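Long-range contacts in protein angel homolog 2 (PDB 6RVZ), which probably binds mRNA 3'-untranslated regions and is likely to act on phosphate esters of RNA ends: residues L196-R201 and S265-S270; L259-V264 and G273-S278. One frame throughout, in Å; residues are numbered along the deposited sequence.

Interaction 1. Residues L196-R201 and S265-S270; sequences LLYNPR and SGQEQS. With KL2 (adenosine-2',3'-vanadate), chain B.
The ring of Tyr-198 stands between Gln-267 and the bound adenosine-2',3'-vanadate. With CG anti to the backbone N (chi1 170°), the ring lies against the adenine, whose N3 sits 3.7 Å above one face, toward the rim. Gln-267 NE2 approaches the ring obliquely, 3.8 Å from CD1, the amide plane standing 82° from that of the ring. With an alanine here, the adenine is likely to lose the ring it rests on, and a gap to open beside the Gln-267 amide, although the bond to the backbone O would remain possible. The backbone is gripped too: Gln-267 NE2 donates to Tyr-198 O (3.0 Å), on a lone pair in the carbonyl plane. Its OE1 accepts from Ser-265 OG and from Lys-206, so both ends of the amide are held and its rotation is fixed; Ser-265 OG also closes an ST turn with Gln-267 N. In this DNase I-like fold the loop leaves strand 189-195 at the ligand pocket, where His-195, Asn-238 and His-418 bind the vanadate compound. Pro-200 suits its place as a compact apolar block, its CB 3.9 Å from Gln-267 CB. Its carbonyl O receives Gln-269 NE2 at 2.9 Å, the donor above the carbonyl plane, while a water links the same O to Ser-265 N. At Arg-201, CA rests 3.3 Å from Gln-269 OE1.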
ATOM      1  N   LEU A 196       5.245  -2.907  -2.854  1.00 24.62           N
ATOM      2  CA  LEU A 196       6.352  -2.694  -3.777  1.00 24.60           C
ATOM      3  C   LEU A 196       7.614  -3.400  -3.280  1.00 24.63           C
ATOM      4  O   LEU A 196       7.740  -3.691  -2.089  1.00 23.87           O
ATOM      5  CB  LEU A 196       6.604  -1.189  -3.939  1.00 24.46           C
ATOM      6  CG  LEU A 196       5.505  -0.385  -4.634  1.00 24.38           C
ATOM      7  CD1 LEU A 196       6.014   0.997  -5.016  1.00 24.31           C
ATOM      8  CD2 LEU A 196       4.977  -1.108  -5.863  1.00 24.50           C
ATOM      9  N   LEU A 197       8.545  -3.649  -4.219  1.00 24.78           N
ATOM     10  CA  LEU A 197       9.841  -4.265  -3.953  1.00 25.22           C
ATOM     11  C   LEU A 197      10.489  -3.633  -2.722  1.00 25.24           C
ATOM     12  O   LEU A 197      10.536  -2.411  -2.602  1.00 25.33           O
ATOM     13  CB  LEU A 197      10.740  -4.083  -5.183  1.00 25.20           C
ATOM     14  CG  LEU A 197      12.193  -4.531  -5.022  1.00 25.20           C
ATOM     15  CD1 LEU A 197      12.275  -6.028  -4.758  1.00 25.31           C
ATOM     16  CD2 LEU A 197      13.014  -4.162  -6.247  1.00 25.22           C
ATOM     17  N   TYR A 198      11.001  -4.482  -1.823  1.00 25.51           N
ATOM     18  CA  TYR A 198      11.649  -4.031  -0.604  1.00 25.88           C
ATOM     19  C   TYR A 198      13.061  -3.522  -0.893  1.00 25.82           C
ATOM     20  O   TYR A 198      13.426  -2.443  -0.430  1.00 25.94           O
ATOM     21  CB  TYR A 198      11.683  -5.158   0.430  1.00 26.57           C
ATOM     22  CG  TYR A 198      12.539  -4.857   1.632  1.00 27.38           C
ATOM     23  CD1 TYR A 198      12.111  -3.976   2.610  1.00 27.99           C
ATOM     24  CD2 TYR A 198      13.791  -5.432   1.779  1.00 28.18           C
ATOM     25  CE1 TYR A 198      12.898  -3.679   3.710  1.00 28.88           C
ATOM     26  CE2 TYR A 198      14.592  -5.147   2.872  1.00 28.86           C
ATOM     27  CZ  TYR A 198      14.144  -4.267   3.841  1.00 29.71           C
ATOM     28  OH  TYR A 198      14.927  -3.983   4.923  1.00 31.82           O
ATOM     29  N   ASN A 199      13.847  -4.309  -1.645  1.00 25.78           N
ATOM     30  CA  ASN A 199      15.271  -4.068  -1.847  1.00 26.39           C
ATOM     31  C   ASN A 199      15.546  -2.567  -1.945  1.00 26.11           C
ATOM     32  O   ASN A 199      15.164  -1.929  -2.921  1.00 26.31           O
ATOM     33  CB  ASN A 199      15.805  -4.809  -3.077  1.00 27.03           C
ATOM     34  CG  ASN A 199      17.315  -4.766  -3.186  1.00 27.91           C
ATOM     35  OD1 ASN A 199      17.884  -3.764  -3.611  1.00 28.09           O
ATOM     36  ND2 ASN A 199      17.974  -5.849  -2.811  1.00 28.84           N
ATOM     37  N   PRO A 200      16.199  -1.951  -0.932  1.00 25.71           N
ATOM     38  CA  PRO A 200      16.439  -0.504  -0.931  1.00 25.67           C
ATOM     39  C   PRO A 200      17.174   0.080  -2.142  1.00 25.57           C
ATOM     40  O   PRO A 200      16.905   1.219  -2.522  1.00 25.28           O
ATOM     41  CB  PRO A 200      17.284  -0.293   0.338  1.00 25.76           C
ATOM     42  CG  PRO A 200      16.871  -1.430   1.245  1.00 25.63           C
ATOM     43  CD  PRO A 200      16.678  -2.597   0.301  1.00 25.65           C
ATOM     44  N   ARG A 201      18.093  -0.691  -2.742  1.00 25.19           N
ATOM     45  CA  ARG A 201      18.960  -0.185  -3.801  1.00 25.04           C
ATOM     46  C   ARG A 201      18.185   0.024  -5.103  1.00 24.76           C
ATOM     47  O   ARG A 201      18.468   0.973  -5.830  1.00 24.49           O
ATOM     48  CB  ARG A 201      20.146  -1.131  -4.040  1.00 25.43           C
ATOM     49  CG  ARG A 201      21.102  -0.668  -5.133  1.00 25.51           C
ATOM     50  CD  ARG A 201      22.413  -1.429  -5.153  1.00 25.24           C
ATOM     51  NE  ARG A 201      22.302  -2.825  -5.569  1.00 25.29           N
ATOM     52  CZ  ARG A 201      23.200  -3.478  -6.299  1.00 25.15           C
ATOM     53  NH1 ARG A 201      24.254  -2.846  -6.789  1.00 25.02           N
ATOM     54  NH2 ARG A 201      23.030  -4.765  -6.548  1.00 24.86           N
ATOM     55  N   SER A 265      13.616   5.483  -2.929  1.00 26.41           N
ATOM     56  CA  SER A 265      12.731   5.041  -1.858  1.00 26.38           C
ATOM     57  C   SER A 265      12.932   5.856  -0.580  1.00 27.25           C
ATOM     58  O   SER A 265      12.002   6.009   0.211  1.00 26.94           O
ATOM     59  CB  SER A 265      12.942   3.576  -1.588  1.00 25.87           C
ATOM     60  OG  SER A 265      14.174   3.346  -0.925  1.00 25.26           O
ATOM     61  N   GLY A 266      14.163   6.336  -0.364  1.00 28.08           N
ATOM     62  CA  GLY A 266      14.529   7.020   0.866  1.00 28.78           C
ATOM     63  C   GLY A 266      14.769   6.049   2.024  1.00 29.81           C
ATOM     64  O   GLY A 266      14.904   6.478   3.167  1.00 29.82           O
ATOM     65  N   GLN A 267      14.821   4.744   1.719  1.00 31.24           N
ATOM     66  CA  GLN A 267      15.169   3.722   2.694  1.00 33.01           C
ATOM     67  C   GLN A 267      16.634   3.891   3.100  1.00 35.90           C
ATOM     68  O   GLN A 267      17.438   4.412   2.327  1.00 35.83           O
ATOM     69  CB  GLN A 267      14.938   2.323   2.113  1.00 31.76           C
ATOM     70  CG  GLN A 267      13.475   1.914   2.012  1.00 30.60           C
ATOM     71  CD  GLN A 267      13.295   0.709   1.119  1.00 29.82           C
ATOM     72  OE1 GLN A 267      13.477   0.785  -0.093  1.00 29.81           O
ATOM     73  NE2 GLN A 267      12.924  -0.415   1.711  1.00 29.13           N
ATOM     74  N   GLU A 268      16.973   3.427   4.310  1.00 40.19           N
ATOM     75  CA  GLU A 268      18.328   3.525   4.836  1.00 46.00           C
ATOM     76  C   GLU A 268      19.290   2.700   3.978  1.00 47.37           C
ATOM     77  O   GLU A 268      19.089   1.501   3.791  1.00 47.24           O
ATOM     78  CB  GLU A 268      18.390   3.073   6.301  1.00 49.37           C
ATOM     79  CG  GLU A 268      18.616   4.213   7.282  1.00 52.29           C
ATOM     80  CD  GLU A 268      18.695   3.795   8.743  1.00 56.14           C
ATOM     81  OE1 GLU A 268      18.185   4.549   9.600  1.00 58.21           O
ATOM     82  OE2 GLU A 268      19.269   2.720   9.023  1.00 58.39           O
ATOM     83  N   GLN A 269      20.333   3.374   3.464  1.00 49.48           N
ATOM     84  CA  GLN A 269      21.430   2.754   2.731  1.00 51.18           C
ATOM     85  C   GLN A 269      22.544   3.785   2.533  1.00 52.19           C
ATOM     86  O   GLN A 269      22.333   4.977   2.755  1.00 52.12           O
ATOM     87  CB  GLN A 269      20.949   2.208   1.385  1.00 50.60           C
ATOM     88  CG  GLN A 269      20.347   3.268   0.476  1.00 50.18           C
ATOM     89  CD  GLN A 269      19.518   2.641  -0.616  1.00 49.42           C
ATOM     90  OE1 GLN A 269      20.036   1.940  -1.481  1.00 48.05           O
ATOM     91  NE2 GLN A 269      18.216   2.880  -0.571  1.00 48.78           N
ATOM     92  N   SER A 270      23.722   3.316   2.099  1.00 53.88           N
ATOM     93  CA  SER A 270      24.914   4.148   1.987  1.00 56.22           C
ATOM     94  C   SER A 270      24.740   5.221   0.909  1.00 56.65           C
ATOM     95  O   SER A 270      24.976   6.400   1.166  1.00 59.04           O
ATOM     96  CB  SER A 270      26.134   3.298   1.717  1.00 56.39           C
ATOM     97  OG  SER A 270      25.935   2.476   0.574  1.00 57.31           O
TER
HETATM   98  O2V KL2 B 601       9.821  -3.737   5.489  1.00 31.39           O
HETATM   99  V   KL2 B 601       8.314  -4.722   4.683  1.00 30.83           V
HETATM  100  O2' KL2 B 601       9.174  -6.451   5.157  1.00 30.56           O
HETATM  101  O1V KL2 B 601       7.439  -2.931   4.017  1.00 30.38           O
HETATM  102  O3V KL2 B 601       6.645  -5.247   5.841  1.00 30.45           O
HETATM  103  O3' KL2 B 601       8.501  -5.457   2.837  1.00 30.68           O
HETATM  104  C3' KL2 B 601       9.307  -6.635   2.781  1.00 31.15           C
HETATM  105  C2' KL2 B 601      10.015  -6.882   4.099  1.00 31.41           C
HETATM  106  C4' KL2 B 601       8.529  -7.924   2.597  1.00 31.30           C
HETATM  107  C5' KL2 B 601       8.189  -8.170   1.130  1.00 31.21           C
HETATM  108  O5' KL2 B 601       9.383  -8.434   0.383  1.00 30.46           O
HETATM  109  O4' KL2 B 601       9.367  -8.949   3.168  1.00 31.30           O
HETATM  110  C1' KL2 B 601      10.261  -8.378   4.144  1.00 31.64           C
HETATM  111  N1  KL2 B 601      15.236  -7.541   5.459  1.00 32.75           N
HETATM  112  C2  KL2 B 601      14.124  -7.054   6.036  1.00 32.62           C
HETATM  113  N3  KL2 B 601      12.901  -7.368   5.578  1.00 31.80           N
HETATM  114  C4  KL2 B 601      12.765  -8.187   4.508  1.00 32.07           C
HETATM  115  C5  KL2 B 601      13.901  -8.696   3.895  1.00 32.32           C
HETATM  116  C6  KL2 B 601      15.154  -8.360   4.390  1.00 32.56           C
HETATM  117  N6  KL2 B 601      16.277  -8.845   3.809  1.00 32.62           N
HETATM  118  N7  KL2 B 601      13.499  -9.463   2.871  1.00 32.49           N
HETATM  119  C8  KL2 B 601      12.154  -9.428   2.861  1.00 32.15           C
HETATM  120  N9  KL2 B 601      11.699  -8.654   3.847  1.00 31.97           N
HETATM  121  O   HOH W   1      15.426   3.250  -3.750  1.00 21.15           O

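Interaction 2. Residues L259-V264 and G273-S278; sequences LPIGKV and GQRILS
A single antiparallel beta bridge, centred on the non-hydrogen-bonded pair Pro-260 and Ile-276, folds the long loop between strands 253-255 and 329-331 back on itself. The flanking bonds run from Leu-277 N to Leu-259 O (2.9 Å) and from Ile-261 N to Arg-275 O (3.2 Å). Proline fits the central position because this pair needs no N-H from it, and its CA lies 3.5 Å from Arg-275 O in a CA-H...O contact. Beyond the bridge, Gln-274 reaches out with an extended chain, and its OE1 takes a weak bond from Gly-262 N; a side chain on that glycine would collide with OE1. Gln-274 NE2 is held by Gln-269. This bridged loop is an irregular excursion from the DNase I-like core, packed on helices 203-221 and 244-251. Leu-277 supplies the apolar anchor: CD1 touches Leu-259 CD2, alongside it, and Val-264 CG2 (3.8 Å), while CD2 meets Ile-261 CG2. Leu-207 backs Leu-277 and Val-264 from helix 203-221. Ile-261 CD1 lies over one face of the Arg-275 guanidinium, 3.7 Å above its plane, and NH2 forms a salt bridge with Asp-204.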
ATOM      1  N   LEU A 259      19.526  11.008 -10.459  1.00 34.46           N
ATOM      2  CA  LEU A 259      19.041  10.468  -9.201  1.00 32.99           C
ATOM      3  C   LEU A 259      19.582   9.050  -9.032  1.00 31.24           C
ATOM      4  O   LEU A 259      19.281   8.185  -9.849  1.00 30.35           O
ATOM      5  CB  LEU A 259      17.506  10.481  -9.231  1.00 33.01           C
ATOM      6  CG  LEU A 259      16.794   9.970  -7.975  1.00 33.27           C
ATOM      7  CD1 LEU A 259      17.223  10.746  -6.738  1.00 33.19           C
ATOM      8  CD2 LEU A 259      15.283  10.043  -8.142  1.00 33.07           C
ATOM      9  N   PRO A 260      20.402   8.762  -7.991  1.00 30.32           N
ATOM     10  CA  PRO A 260      20.827   7.388  -7.714  1.00 29.91           C
ATOM     11  C   PRO A 260      19.633   6.478  -7.436  1.00 29.31           C
ATOM     12  O   PRO A 260      18.650   6.906  -6.837  1.00 29.13           O
ATOM     13  CB  PRO A 260      21.717   7.499  -6.466  1.00 30.12           C
ATOM     14  CG  PRO A 260      22.128   8.957  -6.411  1.00 30.12           C
ATOM     15  CD  PRO A 260      20.986   9.723  -7.044  1.00 30.37           C
ATOM     16  N   ILE A 261      19.741   5.214  -7.862  1.00 29.20           N
ATOM     17  CA  ILE A 261      18.635   4.272  -7.796  1.00 29.17           C
ATOM     18  C   ILE A 261      18.253   3.995  -6.339  1.00 29.25           C
ATOM     19  O   ILE A 261      17.089   3.731  -6.053  1.00 29.09           O
ATOM     20  CB  ILE A 261      18.960   2.981  -8.583  1.00 28.91           C
ATOM     21  CG1 ILE A 261      20.221   2.271  -8.082  1.00 28.51           C
ATOM     22  CG2 ILE A 261      19.051   3.280 -10.073  1.00 28.71           C
ATOM     23  CD1 ILE A 261      20.457   0.937  -8.747  1.00 28.32           C
ATOM     24  N   GLY A 262      19.226   4.068  -5.420  1.00 29.17           N
ATOM     25  CA  GLY A 262      18.979   3.817  -4.007  1.00 29.07           C
ATOM     26  C   GLY A 262      18.248   4.963  -3.307  1.00 29.52           C
ATOM     27  O   GLY A 262      17.642   4.752  -2.261  1.00 30.20           O
ATOM     28  N   LYS A 263      18.300   6.171  -3.887  1.00 29.77           N
ATOM     29  CA  LYS A 263      17.703   7.354  -3.283  1.00 30.51           C
ATOM     30  C   LYS A 263      16.197   7.438  -3.543  1.00 29.04           C
ATOM     31  O   LYS A 263      15.519   8.231  -2.898  1.00 28.81           O
ATOM     32  CB  LYS A 263      18.375   8.623  -3.817  1.00 32.84           C
ATOM     33  CG  LYS A 263      19.779   8.877  -3.290  1.00 35.25           C
ATOM     34  CD  LYS A 263      20.044  10.326  -2.935  1.00 37.93           C
ATOM     35  CE  LYS A 263      21.032  10.475  -1.798  1.00 39.56           C
ATOM     36  NZ  LYS A 263      20.381  10.260  -0.484  1.00 41.43           N
ATOM     37  N   VAL A 264      15.681   6.647  -4.493  1.00 27.79           N
ATOM     38  CA  VAL A 264      14.290   6.730  -4.921  1.00 27.08           C
ATOM     39  C   VAL A 264      13.346   6.522  -3.734  1.00 26.72           C
ATOM     40  O   VAL A 264      12.395   7.285  -3.561  1.00 26.28           O
ATOM     41  CB  VAL A 264      14.005   5.719  -6.052  1.00 26.76           C
ATOM     42  CG1 VAL A 264      12.516   5.468  -6.256  1.00 26.92           C
ATOM     43  CG2 VAL A 264      14.654   6.145  -7.359  1.00 26.73           C
ATOM     44  N   GLY A 273      28.543   4.639  -4.590  1.00 35.40           N
ATOM     45  CA  GLY A 273      28.794   3.692  -5.666  1.00 33.66           C
ATOM     46  C   GLY A 273      27.529   3.228  -6.387  1.00 32.03           C
ATOM     47  O   GLY A 273      27.540   2.177  -7.025  1.00 31.03           O
ATOM     48  N   GLN A 274      26.454   4.023  -6.312  1.00 31.21           N
ATOM     49  CA  GLN A 274      25.191   3.660  -6.936  1.00 30.95           C
ATOM     50  C   GLN A 274      25.091   4.311  -8.315  1.00 30.72           C
ATOM     51  O   GLN A 274      25.499   5.455  -8.499  1.00 31.32           O
ATOM     52  CB  GLN A 274      24.014   4.045  -6.038  1.00 30.77           C
ATOM     53  CG  GLN A 274      23.776   3.056  -4.905  1.00 30.92           C
ATOM     54  CD  GLN A 274      22.595   3.440  -4.050  1.00 30.74           C
ATOM     55  OE1 GLN A 274      21.931   4.445  -4.291  1.00 31.11           O
ATOM     56  NE2 GLN A 274      22.336   2.643  -3.027  1.00 31.10           N
ATOM     57  N   ARG A 275      24.536   3.569  -9.283  1.00 30.26           N
ATOM     58  CA  ARG A 275      24.353   4.085 -10.628  1.00 30.50           C
ATOM     59  C   ARG A 275      23.127   4.994 -10.630  1.00 31.19           C
ATOM     60  O   ARG A 275      22.266   4.893  -9.758  1.00 30.20           O
ATOM     61  CB  ARG A 275      24.279   2.954 -11.666  1.00 29.89           C
ATOM     62  CG  ARG A 275      23.045   2.066 -11.598  1.00 29.20           C
ATOM     63  CD  ARG A 275      23.145   0.890 -12.561  1.00 28.48           C
ATOM     64  NE  ARG A 275      22.165  -0.117 -12.188  1.00 28.03           N
ATOM     65  CZ  ARG A 275      20.875  -0.075 -12.500  1.00 27.52           C
ATOM     66  NH1 ARG A 275      20.401   0.908 -13.250  1.00 27.60           N
ATOM     67  NH2 ARG A 275      20.063  -1.024 -12.065  1.00 27.74           N
ATOM     68  N   ILE A 276      23.110   5.907 -11.605  1.00 32.73           N
ATOM     69  CA  ILE A 276      22.087   6.928 -11.758  1.00 34.21           C
ATOM     70  C   ILE A 276      20.963   6.338 -12.611  1.00 34.60           C
ATOM     71  O   ILE A 276      21.201   5.428 -13.401  1.00 34.79           O
ATOM     72  CB  ILE A 276      22.736   8.195 -12.366  1.00 35.41           C
ATOM     73  CG1 ILE A 276      23.358   9.089 -11.288  1.00 35.95           C
ATOM     74  CG2 ILE A 276      21.765   8.984 -13.233  1.00 36.37           C
ATOM     75  CD1 ILE A 276      24.219   8.356 -10.283  1.00 36.48           C
ATOM     76  N   LEU A 277      19.735   6.839 -12.428  1.00 35.50           N
ATOM     77  CA  LEU A 277      18.578   6.337 -13.157  1.00 36.34           C
ATOM     78  C   LEU A 277      18.757   6.572 -14.657  1.00 38.07           C
ATOM     79  O   LEU A 277      19.183   7.649 -15.074  1.00 37.71           O
ATOM     80  CB  LEU A 277      17.306   7.029 -12.650  1.00 35.09           C
ATOM     81  CG  LEU A 277      16.621   6.374 -11.451  1.00 34.56           C
ATOM     82  CD1 LEU A 277      15.514   7.268 -10.915  1.00 34.39           C
ATOM     83  CD2 LEU A 277      16.066   5.004 -11.813  1.00 34.58           C
ATOM     84  N   SER A 278      18.420   5.545 -15.454  1.00 39.90           N
ATOM     85  CA  SER A 278      18.456   5.624 -16.907  1.00 41.66           C
ATOM     86  C   SER A 278      17.260   6.422 -17.424  1.00 41.26           C
ATOM     87  O   SER A 278      16.209   6.453 -16.788  1.00 41.05           O
ATOM     88  CB  SER A 278      18.488   4.244 -17.523  1.00 42.65           C
ATOM     89  OG  SER A 278      19.716   3.589 -17.241  1.00 44.16           O
TER

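In the fold
Followed from the N terminus, the chain leaves strand 189-195 through 196-201, then runs through helix 203-221, strand 231-236, helix 244-251 and strand 253-255 before 265-270 returns to close interaction 1. Segment 259-264 comes just before that return, and 273-278 just after it, so interaction 2 closes a short loop of eight residues that carries 265-270. The two contacts therefore cross, their segments alternating along the sequence. Their centres are 11 Å apart and they touch directly, through the amides of Gln-269 and Gln-274 and where Arg-201 meets Ile-261. Interaction 1 ties the ligand-side loop 196-201 to the long loop before strand 329-331, and interaction 2 folds that long loop on itself.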